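Glutamyl endopeptidase (Staphylococcus epidermidis, PDB 6PYM) is a secreted serine endopeptidase that preferentially cleaves peptide bonds on the carbonyl side of glutamate and aspartate, and probably attacks human fibronectin and type 1 collagen. Local coordinates at residues N13-H18 against H66-N71; D20-I25 against T132-D137; T123-N128 against V151-E156; E157-L162 against N190-S195. The protein carries 1 engineered substitution. All coordinates share one frame; numbering follows the deposited sequence.

Interaction 1. Residues N13-H18 against H66-N71; sequences NTTQGH and HPSAKN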
loop_
_atom_site.group_PDB
_atom_site.type_symbol
_atom_site.label_atom_id
_atom_site.label_comp_id
_atom_site.label_asym_id
_atom_site.label_seq_id
_atom_site.Cartn_x
_atom_site.Cartn_y
_atom_site.Cartn_z
ATOM N N ASN A 13 8.694 10.813 -10.560
ATOM C CA ASN A 13 9.948 10.196 -10.132
ATOM C C ASN A 13 9.640 9.037 -9.183
ATOM O O ASN A 13 9.957 9.050 -7.994
ATOM C CB ASN A 13 10.854 11.234 -9.482
ATOM C CG ASN A 13 11.271 12.319 -10.453
ATOM O OD1 ASN A 13 10.965 13.497 -10.258
ATOM N ND2 ASN A 13 11.940 11.928 -11.519
ATOM N N THR A 14 9.007 8.010 -9.752
ATOM C CA THR A 14 8.429 6.928 -8.956
ATOM C C THR A 14 9.464 6.017 -8.318
ATOM O O THR A 14 9.099 5.244 -7.420
ATOM C CB THR A 14 7.476 6.081 -9.799
ATOM O OG1 THR A 14 8.193 5.508 -10.904
ATOM C CG2 THR A 14 6.309 6.909 -10.306
ATOM N N THR A 15 10.728 6.072 -8.750
ATOM C CA THR A 15 11.783 5.271 -8.139
ATOM C C THR A 15 12.588 6.044 -7.110
ATOM O O THR A 15 13.533 5.487 -6.542
ATOM C CB THR A 15 12.757 4.701 -9.190
ATOM O OG1 THR A 15 13.524 5.763 -9.782
ATOM C CG2 THR A 15 12.032 3.927 -10.274
ATOM N N GLN A 16 12.240 7.295 -6.840
ATOM C CA GLN A 16 13.043 8.145 -5.977
ATOM C C GLN A 16 12.357 8.399 -4.639
ATOM O O GLN A 16 11.130 8.443 -4.541
ATOM C CB GLN A 16 13.356 9.477 -6.664
ATOM C CG GLN A 16 14.140 9.336 -7.960
ATOM C CD GLN A 16 15.532 8.757 -7.754
ATOM O OE1 GLN A 16 16.052 8.703 -6.627
ATOM N NE2 GLN A 16 16.144 8.305 -8.845
ATOM N N GLY A 17 13.169 8.561 -3.601
ATOM C CA GLY A 17 12.640 8.879 -2.282
ATOM C C GLY A 17 11.745 7.778 -1.753
ATOM O O GLY A 17 11.977 6.590 -1.989
ATOM N N HIS A 18 10.692 8.173 -1.037
ATOM C CA HIS A 18 9.802 7.188 -0.435
ATOM C C HIS A 18 8.827 6.567 -1.430
ATOM O O HIS A 18 8.096 5.639 -1.059
ATOM C CB HIS A 18 9.069 7.778 0.778
ATOM C CG HIS A 18 7.942 8.709 0.439
ATOM N ND1 HIS A 18 8.132 10.001 -0.008
ATOM C CD2 HIS A 18 6.603 8.538 0.532
ATOM C CE1 HIS A 18 6.958 10.579 -0.191
ATOM N NE2 HIS A 18 6.013 9.715 0.139
ATOM N N HIS A 66 4.226 -4.583 -9.282
ATOM C CA HIS A 66 5.142 -3.709 -10.013
ATOM C C HIS A 66 5.540 -2.560 -9.093
ATOM O O HIS A 66 4.847 -1.532 -9.036
ATOM C CB HIS A 66 4.463 -3.157 -11.270
ATOM C CG HIS A 66 4.064 -4.194 -12.283
ATOM N ND1 HIS A 66 2.871 -4.889 -12.255
ATOM C CD2 HIS A 66 4.701 -4.598 -13.408
ATOM C CE1 HIS A 66 2.802 -5.689 -13.310
ATOM N NE2 HIS A 66 3.900 -5.531 -14.022
ATOM N N PRO A 67 6.638 -2.682 -8.350
ATOM C CA PRO A 67 7.047 -1.568 -7.487
ATOM C C PRO A 67 7.514 -0.408 -8.346
ATOM O O PRO A 67 8.178 -0.598 -9.369
ATOM C CB PRO A 67 8.201 -2.161 -6.669
ATOM C CG PRO A 67 8.778 -3.220 -7.561
ATOM C CD PRO A 67 7.614 -3.790 -8.335
ATOM N N SER A 68 7.143 0.801 -7.941
ATOM C CA SER A 68 7.569 2.018 -8.622
ATOM C C SER A 68 6.973 2.159 -10.011
ATOM O O SER A 68 7.528 2.892 -10.838
ATOM C CB SER A 68 9.102 2.171 -8.711
ATOM O OG SER A 68 9.801 1.491 -7.679
ATOM N N ALA A 69 5.868 1.476 -10.310
ATOM C CA ALA A 69 5.270 1.592 -11.632
ATOM C C ALA A 69 4.963 3.049 -11.938
ATOM O O ALA A 69 4.486 3.795 -11.075
ATOM C CB ALA A 69 3.981 0.782 -11.693
ATOM N N LYS A 70 5.266 3.459 -13.170
ATOM C CA LYS A 70 5.086 4.842 -13.595
ATOM C C LYS A 70 3.939 5.025 -14.572
ATOM O O LYS A 70 3.237 6.041 -14.504
ATOM C CB LYS A 70 6.380 5.402 -14.196
ATOM C CG LYS A 70 6.261 6.874 -14.573
ATOM C CD LYS A 70 7.572 7.447 -15.040
ATOM C CE LYS A 70 7.408 8.906 -15.418
ATOM N NZ LYS A 70 6.398 9.100 -16.496
ATOM N N ASN A 71 3.747 4.072 -15.481
ATOM C CA ASN A 71 2.554 3.980 -16.320
ATOM C C ASN A 71 2.511 2.571 -16.904
ATOM O O ASN A 71 3.390 1.749 -16.641
ATOM C CB ASN A 71 2.497 5.083 -17.388
ATOM C CG ASN A 71 3.673 5.042 -18.349
ATOM O OD1 ASN A 71 3.859 4.073 -19.080
ATOM N ND2 ASN A 71 4.459 6.106 -18.361
#
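Two beta turns meet where Thr-14 touches Ser-68, at the rim of the six-stranded antiparallel barrel of this trypsin-like fold. Thr-14 belongs to a type I turn (Asn-13 to Gln-16) in the loop leading to barrel strand 22-27. Ser-68 follows strand 64-67 in a type II turn from His-66 to Ala-69. There it takes the third place with a positive phi of 68°, a place where glycine or asparagine is commoner.

The one hydrogen bond across the contact runs from Thr-14 OG1 to Ser-68 O, 2.7 Å, with the hydroxyl lying above the carbonyl plane. Thr-14 OG1 sits between its own backbone N and carbonyl carbon (chi1 60°), which leaves CG2 to lie 3.7 Å from Ala-69 O. Threonine suits the place because one branch can bond while the other packs. Ser-68 OG turns elsewhere, bonding to Asp-20 O and Asn-77 ND2, which ties the turn to the approach to strand 22-27 and to Asn-77. Its CB remains for this contact and approaches Thr-14 O at 3.3 Å. The aliphatic base of Lys-70 borders the bond, with CB 3.8 Å from Thr-14 OG1, and Thr-15 CG2 packs on Ser-68 CB at 3.8 Å.

Interaction 2. Residues D20-I25 against T132-D137; sequences DAVSFI and TGYPGD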
loop_
_atom_site.group_PDB
_atom_site.type_symbol
_atom_site.label_atom_id
_atom_site.label_comp_id
_atom_site.label_asym_id
_atom_site.label_seq_id
_atom_site.Cartn_x
_atom_site.Cartn_y
_atom_site.Cartn_z
ATOM N N ASP A 20 9.519 4.788 -4.133
ATOM C CA ASP A 20 9.949 3.570 -4.810
ATOM C C ASP A 20 9.200 2.340 -4.309
ATOM O O ASP A 20 8.916 1.425 -5.089
ATOM C CB ASP A 20 11.471 3.372 -4.748
ATOM C CG ASP A 20 12.026 3.270 -3.325
ATOM O OD1 ASP A 20 11.332 3.603 -2.337
ATOM O OD2 ASP A 20 13.218 2.873 -3.202
ATOM N N ALA A 21 8.873 2.300 -3.018
ATOM C CA ALA A 21 8.215 1.139 -2.435
ATOM C C ALA A 21 6.734 1.062 -2.782
ATOM O O ALA A 21 6.124 0.000 -2.607
ATOM C CB ALA A 21 8.398 1.145 -0.916
ATOM N N VAL A 22 6.138 2.166 -3.224
ATOM C CA VAL A 22 4.739 2.160 -3.633
ATOM C C VAL A 22 4.589 1.282 -4.870
ATOM O O VAL A 22 5.353 1.421 -5.837
ATOM C CB VAL A 22 4.259 3.598 -3.884
ATOM C CG1 VAL A 22 2.799 3.613 -4.313
ATOM C CG2 VAL A 22 4.469 4.461 -2.641
ATOM N N SER A 23 3.606 0.370 -4.852
ATOM C CA SER A 23 3.543 -0.692 -5.844
ATOM C C SER A 23 2.159 -0.828 -6.460
ATOM O O SER A 23 1.137 -0.677 -5.781
ATOM C CB SER A 23 3.945 -2.031 -5.233
ATOM O OG SER A 23 5.250 -1.971 -4.674
ATOM N N PHE A 24 2.148 -1.153 -7.748
ATOM C CA PHE A 24 0.943 -1.397 -8.530
ATOM C C PHE A 24 0.686 -2.897 -8.602
ATOM O O PHE A 24 1.617 -3.678 -8.839
ATOM C CB PHE A 24 1.159 -0.820 -9.931
ATOM C CG PHE A 24 0.128 -1.225 -10.949
ATOM C CD1 PHE A 24 -1.155 -0.704 -10.911
ATOM C CD2 PHE A 24 0.460 -2.105 -11.976
ATOM C CE1 PHE A 24 -2.095 -1.074 -11.866
ATOM C CE2 PHE A 24 -0.472 -2.472 -12.928
ATOM C CZ PHE A 24 -1.743 -1.954 -12.871
ATOM N N ILE A 25 -0.563 -3.303 -8.380
ATOM C CA ILE A 25 -0.938 -4.711 -8.357
ATOM C C ILE A 25 -1.922 -4.978 -9.487
ATOM O O ILE A 25 -2.910 -4.249 -9.642
ATOM C CB ILE A 25 -1.555 -5.096 -7.003
ATOM C CG1 ILE A 25 -0.548 -4.848 -5.880
ATOM C CG2 ILE A 25 -1.989 -6.555 -7.012
ATOM C CD1 ILE A 25 -1.033 -5.289 -4.503
ATOM N N THR A 132 -0.764 7.251 -1.110
ATOM C CA THR A 132 -0.108 7.235 -2.408
ATOM C C THR A 132 -0.216 5.847 -3.012
ATOM O O THR A 132 0.087 4.851 -2.350
ATOM C CB THR A 132 1.334 7.715 -2.271
ATOM O OG1 THR A 132 1.293 9.042 -1.737
ATOM C CG2 THR A 132 2.062 7.719 -3.619
ATOM N N GLY A 133 -0.667 5.787 -4.258
ATOM C CA GLY A 133 -0.952 4.516 -4.887
ATOM C C GLY A 133 -1.526 4.728 -6.267
ATOM O O GLY A 133 -1.184 5.715 -6.929
ATOM N N TYR A 134 -2.397 3.818 -6.700
ATOM C CA TYR A 134 -2.757 3.661 -8.111
ATOM C C TYR A 134 -4.269 3.747 -8.301
ATOM O O TYR A 134 -4.942 2.732 -8.515
ATOM C CB TYR A 134 -2.160 2.358 -8.651
ATOM C CG TYR A 134 -0.651 2.414 -8.687
ATOM C CD1 TYR A 134 -0.003 2.933 -9.795
ATOM C CD2 TYR A 134 0.121 2.008 -7.598
ATOM C CE1 TYR A 134 1.366 3.038 -9.838
ATOM C CE2 TYR A 134 1.500 2.102 -7.638
ATOM C CZ TYR A 134 2.115 2.610 -8.761
ATOM O OH TYR A 134 3.492 2.689 -8.783
ATOM N N PRO A 135 -4.835 4.957 -8.252
ATOM C CA PRO A 135 -6.287 5.109 -8.429
ATOM C C PRO A 135 -6.739 4.761 -9.836
ATOM O O PRO A 135 -6.122 5.154 -10.827
ATOM C CB PRO A 135 -6.519 6.600 -8.145
ATOM C CG PRO A 135 -5.202 7.252 -8.458
ATOM C CD PRO A 135 -4.172 6.247 -8.010
ATOM N N GLY A 136 -7.878 4.071 -9.917
ATOM C CA GLY A 136 -8.402 3.574 -11.180
ATOM C C GLY A 136 -9.075 4.593 -12.074
ATOM O O GLY A 136 -9.408 4.255 -13.217
ATOM N N ASP A 137 -9.299 5.818 -11.605
ATOM C CA ASP A 137 -9.803 6.844 -12.506
ATOM C C ASP A 137 -8.705 7.464 -13.351
ATOM O O ASP A 137 -9.009 8.148 -14.335
ATOM C CB ASP A 137 -10.585 7.921 -11.747
ATOM C CG ASP A 137 -9.729 8.703 -10.762
ATOM O OD1 ASP A 137 -8.875 8.105 -10.067
ATOM O OD2 ASP A 137 -9.930 9.929 -10.653
#
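Val-22, the first residue of strand 22-27, packs both methyls on the segment Thr-132 to Asp-137. CG1, anti to the backbone N (chi1 -180°), comes 3.6 Å from Thr-132 O and also meets the Tyr-134 ring at CE2. CG2 touches the methyl of Thr-132, the two side chains crossing at about a right angle. Gly-133, between Thr-132 and Tyr-134, has no side chain, and its CA lies against Val-22 CG1.

At Ser-23 it is the backbone that matters: its carbonyl carbon is 3.2 Å from Tyr-134 CE2, while its hydroxyl bonds back to Ala-21 O. The contact brings together the two halves of the chymotrypsin-like fold, for strand 22-27 belongs to the closed six-stranded barrel and strand 128-133 to the other antiparallel sheet. As is usual in this family, the catalytic residues lie near the junction; the Tyr-134 side chain is about 9 Å from that of Ala-169, the engineered residue at the predicted charge-relay position.

Phe-24 makes the aromatic part. Its CB stands over the centre of the Tyr-134 face, 3.6 Å from the centroid and 5° off the normal, a CH-pi contact. Its own ring then presents an edge to that face, with centroids 5.4 Å apart and planes at 62°. A tyrosine suits this buried place because its flat face packs on Phe-24 while Tyr-134 OH, at the far end, bonds to Ala-69 O.

Interaction 3. Residues T123-N128 against V151-E156; sequences TRINEN and VYIGGE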
loop_
_atom_site.group_PDB
_atom_site.type_symbol
_atom_site.label_atom_id
_atom_site.label_comp_id
_atom_site.label_asym_id
_atom_site.label_seq_id
_atom_site.Cartn_x
_atom_site.Cartn_y
_atom_site.Cartn_z
ATOM N N THR A 123 1.106 9.400 16.394
ATOM C CA THR A 123 0.071 9.656 15.396
ATOM C C THR A 123 -1.216 10.109 16.071
ATOM O O THR A 123 -1.668 9.499 17.044
ATOM C CB THR A 123 -0.159 8.388 14.582
ATOM O OG1 THR A 123 1.101 7.972 14.041
ATOM C CG2 THR A 123 -1.148 8.626 13.439
ATOM N N ARG A 124 -1.808 11.186 15.553
ATOM C CA ARG A 124 -2.949 11.822 16.198
ATOM C C ARG A 124 -3.910 12.367 15.156
ATOM O O ARG A 124 -3.530 12.653 14.019
ATOM C CB ARG A 124 -2.502 12.979 17.096
ATOM C CG ARG A 124 -1.742 12.508 18.306
ATOM C CD ARG A 124 -1.175 13.628 19.145
ATOM N NE ARG A 124 -0.493 13.037 20.286
ATOM C CZ ARG A 124 0.064 13.707 21.289
ATOM N NH1 ARG A 124 0.037 15.032 21.320
ATOM N NH2 ARG A 124 0.635 13.023 22.268
ATOM N N ILE A 125 -5.168 12.545 15.565
ATOM C CA ILE A 125 -6.114 13.179 14.662
ATOM C C ILE A 125 -5.641 14.600 14.361
ATOM O O ILE A 125 -4.913 15.227 15.148
ATOM C CB ILE A 125 -7.564 13.139 15.175
ATOM C CG1 ILE A 125 -7.714 13.974 16.446
ATOM C CG2 ILE A 125 -8.022 11.692 15.365
ATOM C CD1 ILE A 125 -9.152 14.109 16.918
ATOM N N ASN A 126 -6.003 15.084 13.174
ATOM C CA ASN A 126 -5.643 16.387 12.606
ATOM C C ASN A 126 -4.254 16.384 11.971
ATOM O O ASN A 126 -3.847 17.394 11.385
ATOM C CB ASN A 126 -5.769 17.554 13.602
ATOM C CG ASN A 126 -5.791 18.909 12.930
ATOM O OD1 ASN A 126 -6.461 19.103 11.917
ATOM N ND2 ASN A 126 -5.049 19.858 13.493
ATOM N N GLU A 127 -3.517 15.286 12.060
ATOM C CA GLU A 127 -2.192 15.215 11.466
ATOM C C GLU A 127 -2.283 15.192 9.940
ATOM O O GLU A 127 -3.174 14.561 9.364
ATOM C CB GLU A 127 -1.525 13.942 11.971
ATOM C CG GLU A 127 -0.163 13.671 11.440
ATOM C CD GLU A 127 0.490 12.509 12.151
ATOM O OE1 GLU A 127 0.041 12.150 13.267
ATOM O OE2 GLU A 127 1.457 11.956 11.596
ATOM N N ASN A 128 -1.351 15.882 9.289
ATOM C CA ASN A 128 -1.297 15.933 7.834
ATOM C C ASN A 128 -0.604 14.688 7.297
ATOM O O ASN A 128 0.496 14.339 7.734
ATOM C CB ASN A 128 -0.520 17.169 7.391
ATOM C CG ASN A 128 -1.237 18.461 7.715
ATOM O OD1 ASN A 128 -2.443 18.578 7.536
ATOM N ND2 ASN A 128 -0.486 19.447 8.190
ATOM N N VAL A 151 -8.748 11.969 10.583
ATOM C CA VAL A 151 -9.961 12.391 11.276
ATOM C C VAL A 151 -10.412 11.434 12.369
ATOM O O VAL A 151 -11.285 11.809 13.166
ATOM C CB VAL A 151 -11.125 12.701 10.309
ATOM C CG1 VAL A 151 -10.724 13.781 9.307
ATOM C CG2 VAL A 151 -11.610 11.436 9.604
ATOM N N TYR A 152 -9.855 10.229 12.448
ATOM C CA TYR A 152 -10.309 9.236 13.411
ATOM C C TYR A 152 -9.219 8.192 13.577
ATOM O O TYR A 152 -8.616 7.761 12.592
ATOM C CB TYR A 152 -11.585 8.539 12.916
ATOM C CG TYR A 152 -12.088 7.413 13.799
ATOM C CD1 TYR A 152 -11.629 6.111 13.636
ATOM C CD2 TYR A 152 -13.050 7.649 14.768
ATOM C CE1 TYR A 152 -12.098 5.079 14.438
ATOM C CE2 TYR A 152 -13.529 6.624 15.568
ATOM C CZ TYR A 152 -13.044 5.348 15.403
ATOM O OH TYR A 152 -13.520 4.331 16.207
ATOM N N ILE A 153 -8.987 7.776 14.823
ATOM C CA ILE A 153 -8.108 6.650 15.135
ATOM C C ILE A 153 -8.807 5.817 16.201
ATOM O O ILE A 153 -9.141 6.333 17.274
ATOM C CB ILE A 153 -6.731 7.101 15.656
ATOM C CG1 ILE A 153 -6.041 8.072 14.695
ATOM C CG2 ILE A 153 -5.841 5.890 15.911
ATOM C CD1 ILE A 153 -4.767 8.680 15.264
ATOM N N GLY A 154 -9.041 4.544 15.916
ATOM C CA GLY A 154 -9.670 3.679 16.896
ATOM C C GLY A 154 -9.392 2.224 16.602
ATOM O O GLY A 154 -9.716 1.745 15.512
ATOM N N GLY A 155 -8.797 1.516 17.560
ATOM C CA GLY A 155 -8.448 0.124 17.345
ATOM C C GLY A 155 -7.514 -0.011 16.159
ATOM O O GLY A 155 -6.415 0.556 16.138
ATOM N N GLU A 156 -7.960 -0.760 15.152
ATOM C CA GLU A 156 -7.204 -0.981 13.926
ATOM C C GLU A 156 -7.694 -0.111 12.771
ATOM O O GLU A 156 -7.399 -0.412 11.609
ATOM C CB GLU A 156 -7.217 -2.463 13.543
ATOM C CG GLU A 156 -6.419 -3.319 14.519
ATOM C CD GLU A 156 -6.591 -4.818 14.325
ATOM O OE1 GLU A 156 -7.353 -5.248 13.432
ATOM O OE2 GLU A 156 -5.957 -5.574 15.093
#
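Ile-125 rests on the backbone of Val-151 and Tyr-152, where a type II beta turn meets a classic beta bulge at the surface of the second antiparallel sheet of the trypsin-like fold. The turn runs from Arg-124 to Glu-127, just before strand 128-133. In the bulge, Val-151 and Tyr-152 of strand 143-154 both face Arg-159 of strand 157-160.

The segments meet by van der Waals packing of methyls on backbone and side chains, with no hydrogen bond between them. Ile-125 CG2 lies anti to its carbonyl carbon, beside the backbone N, and this branch does the touching: it is 3.7 Å from Tyr-152 N and 3.8 Å from Val-151 C. It also reaches Ile-153 CG1 at 4.2 Å. Ile-153 answers with CD1, the end of its longer branch, which lies 3.7 Å from Arg-124 CA and equally close to Thr-123 O. The Thr-123 and Ile-153 side chains cross at about a right angle, CG2 of Thr-123 being 4.1 Å from CD1 of Ile-153. The isoleucines suit this place, since their branches pack on backbone without needing polar partners; Thr-123 OG1 bonds instead to Asn-120.

Backbone bonds from Asn-126 and Glu-127 to Val-150 tie the turn to strand 143-154. Asn-126 takes the third place with a positive phi of 82°, which asparagine tolerates well. Two hydrogen bonds within the turn hold its shape: Glu-127 N donates to Arg-124 O at 3.3 Å, and Arg-124 N to Glu-127 OE1 at 3.1 Å, N-H...O 156°.

Interaction 4. Residues E157-L162 against N190-S195; sequences ELRYDL and NKYNSS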
loop_
_atom_site.group_PDB
_atom_site.type_symbol
_atom_site.label_atom_id
_atom_site.label_comp_id
_atom_site.label_asym_id
_atom_site.label_seq_id
_atom_site.Cartn_x
_atom_site.Cartn_y
_atom_site.Cartn_z
ATOM N N GLU A 157 -8.428 0.958 13.059
ATOM C CA GLU A 157 -9.036 1.795 12.035
ATOM C C GLU A 157 -8.467 3.201 12.128
ATOM O O GLU A 157 -8.477 3.812 13.200
ATOM C CB GLU A 157 -10.559 1.815 12.236
ATOM C CG GLU A 157 -11.321 2.809 11.364
ATOM C CD GLU A 157 -11.838 2.214 10.063
ATOM O OE1 GLU A 157 -11.339 1.146 9.665
ATOM O OE2 GLU A 157 -12.738 2.830 9.434
ATOM N N LEU A 158 -7.969 3.715 11.007
ATOM C CA LEU A 158 -7.554 5.112 10.904
ATOM C C LEU A 158 -8.245 5.703 9.685
ATOM O O LEU A 158 -8.135 5.152 8.584
ATOM C CB LEU A 158 -6.018 5.267 10.819
ATOM C CG LEU A 158 -5.458 6.706 10.783
ATOM C CD1 LEU A 158 -4.086 6.806 11.430
ATOM C CD2 LEU A 158 -5.383 7.236 9.353
ATOM N N ARG A 159 -8.962 6.807 9.882
ATOM C CA ARG A 159 -9.736 7.433 8.820
ATOM C C ARG A 159 -9.194 8.816 8.508
ATOM O O ARG A 159 -8.568 9.466 9.352
ATOM C CB ARG A 159 -11.208 7.564 9.217
ATOM C CG ARG A 159 -11.870 6.245 9.544
ATOM C CD ARG A 159 -13.236 6.465 10.152
ATOM N NE ARG A 159 -13.876 5.190 10.455
ATOM C CZ ARG A 159 -14.965 5.053 11.206
ATOM N NH1 ARG A 159 -15.548 6.115 11.745
ATOM N NH2 ARG A 159 -15.466 3.846 11.423
ATOM N N TYR A 160 -9.482 9.278 7.291
ATOM C CA TYR A 160 -8.951 10.549 6.816
ATOM C C TYR A 160 -9.924 11.202 5.844
ATOM O O TYR A 160 -10.851 10.567 5.329
ATOM C CB TYR A 160 -7.553 10.398 6.190
ATOM C CG TYR A 160 -7.301 9.052 5.545
ATOM C CD1 TYR A 160 -7.848 8.721 4.305
ATOM C CD2 TYR A 160 -6.506 8.115 6.177
ATOM C CE1 TYR A 160 -7.603 7.490 3.728
ATOM C CE2 TYR A 160 -6.264 6.883 5.618
ATOM C CZ TYR A 160 -6.808 6.568 4.394
ATOM O OH TYR A 160 -6.545 5.332 3.858
ATOM N N ASP A 161 -9.677 12.490 5.586
ATOM C CA ASP A 161 -10.563 13.337 4.791
ATOM C C ASP A 161 -10.091 13.530 3.353
ATOM O O ASP A 161 -10.686 14.321 2.614
ATOM C CB ASP A 161 -10.786 14.695 5.478
ATOM C CG ASP A 161 -9.555 15.597 5.457
ATOM O OD1 ASP A 161 -8.520 15.255 4.858
ATOM O OD2 ASP A 161 -9.630 16.697 6.054
ATOM N N LEU A 162 -9.049 12.825 2.938
ATOM C CA LEU A 162 -8.509 12.926 1.592
ATOM C C LEU A 162 -9.215 11.938 0.664
ATOM O O LEU A 162 -9.753 10.917 1.101
ATOM C CB LEU A 162 -7.000 12.675 1.609
ATOM C CG LEU A 162 -6.512 11.360 2.224
ATOM C CD1 LEU A 162 -6.466 10.225 1.196
ATOM C CD2 LEU A 162 -5.150 11.544 2.902
ATOM N N ASN A 190 -19.112 10.195 0.865
ATOM C CA ASN A 190 -19.454 11.488 1.446
ATOM C C ASN A 190 -18.974 11.647 2.875
ATOM O O ASN A 190 -19.229 12.702 3.479
ATOM C CB ASN A 190 -20.960 11.816 1.410
ATOM C CG ASN A 190 -21.639 11.325 0.158
ATOM O OD1 ASN A 190 -22.704 10.709 0.218
ATOM N ND2 ASN A 190 -21.034 11.597 -0.980
ATOM N N LYS A 191 -18.296 10.654 3.449
ATOM C CA LYS A 191 -17.967 10.693 4.868
ATOM C C LYS A 191 -16.469 10.676 5.133
ATOM O O LYS A 191 -15.950 11.626 5.725
ATOM C CB LYS A 191 -18.688 9.564 5.618
ATOM C CG LYS A 191 -20.207 9.716 5.614
ATOM C CD LYS A 191 -20.896 8.578 6.360
ATOM C CE LYS A 191 -22.413 8.722 6.323
ATOM N NZ LYS A 191 -23.083 7.588 7.032
ATOM N N TYR A 192 -15.754 9.632 4.723
ATOM C CA TYR A 192 -14.337 9.498 5.043
ATOM C C TYR A 192 -13.782 8.341 4.228
ATOM O O TYR A 192 -14.528 7.524 3.681
ATOM C CB TYR A 192 -14.096 9.238 6.539
ATOM C CG TYR A 192 -14.918 8.101 7.083
ATOM C CD1 TYR A 192 -14.561 6.773 6.852
ATOM C CD2 TYR A 192 -16.078 8.351 7.801
ATOM C CE1 TYR A 192 -15.330 5.736 7.334
ATOM C CE2 TYR A 192 -16.848 7.322 8.293
ATOM C CZ TYR A 192 -16.478 6.018 8.050
ATOM O OH TYR A 192 -17.259 4.993 8.537
ATOM N N ASN A 193 -12.456 8.273 4.178
ATOM C CA ASN A 193 -11.757 7.085 3.722
ATOM C C ASN A 193 -11.021 6.443 4.891
ATOM O O ASN A 193 -10.753 7.090 5.906
ATOM C CB ASN A 193 -10.835 7.420 2.549
ATOM C CG ASN A 193 -11.622 7.640 1.278
ATOM O OD1 ASN A 193 -12.344 6.743 0.832
ATOM N ND2 ASN A 193 -11.558 8.846 0.729
ATOM N N SER A 194 -10.730 5.151 4.747
ATOM C CA SER A 194 -10.309 4.314 5.860
ATOM C C SER A 194 -9.088 3.476 5.517
ATOM O O SER A 194 -8.928 2.999 4.391
ATOM C CB SER A 194 -11.410 3.321 6.250
ATOM O OG SER A 194 -12.613 3.970 6.617
ATOM N N SER A 195 -8.282 3.231 6.546
ATOM C CA SER A 195 -7.098 2.398 6.462
ATOM C C SER A 195 -7.019 1.487 7.679
ATOM O O SER A 195 -7.623 1.746 8.730
ATOM C CB SER A 195 -5.833 3.258 6.399
ATOM O OG SER A 195 -5.614 3.967 7.612
#
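Tyr-192 lies flat on the guanidinium of Arg-159, planes 6° apart and centres separated by 4.2 Å, an off-centre cation-pi stack. The arginine chain is extended from CG to NE, which carries CD over the ring in a CH-pi contact and the guanidinium on toward Tyr-192 OH.

Strands 192-197 and 157-160 pair antiparallel in the second sheet of the trypsin-like fold. Asn-193 N donates to Tyr-160 O, nearly straight (N-H...O 172°), and its O accepts from Tyr-160 N. Asn-193 ND2 reaches Leu-162 O at 2.8 Å, in the carbonyl plane, while OD1 takes a hydrogen bond from the amino group of Val-1. An amide, both donor and acceptor, suits this double role.

Ser-194 OG stands 3.0 Å from Glu-157 OE2. That same oxygen takes Arg-159 NE at 2.8 Å through its anti lone pair, in the guanidinium plane, while OE1 bonds to Tyr-185.

Ser-195 gives two bonds to Leu-158 O, from N at 2.8 Å and from OG at 3.0 Å, and its own O receives Leu-158 N.

The salt bridge and Tyr-192, with Tyr-152 of strand 143-154 as a second cation-pi partner, thus restrict the rotation of Arg-159, and the carboxylate probably offsets its charge. The bond from Val-1 ties the N-terminus to this sheet, consistent with its part in activation.

The four contacts fall into two pairs within the two-part trypsin-like fold. Interactions 1 and 2, with centres 9 Å apart, share the closed barrel: their strands 64-67 and 22-27 are neighbours, and their segments alternate along the chain. Interactions 3 and 4, with centres 10 Å apart, lie on the other sheet, where strands 143-154 and 157-160 pair directly and Val-151 N meets Arg-159 O. Interaction 2 bridges the halves, because it sets barrel strand 22-27 against the end of strand 128-133 of the second sheet. Interactions 1 and 3 are about 27 Å apart between centres. Apart from strand 8-11, which joins the second sheet, the chain completes the barrel before the second sheet, with the catalytic cleft between them.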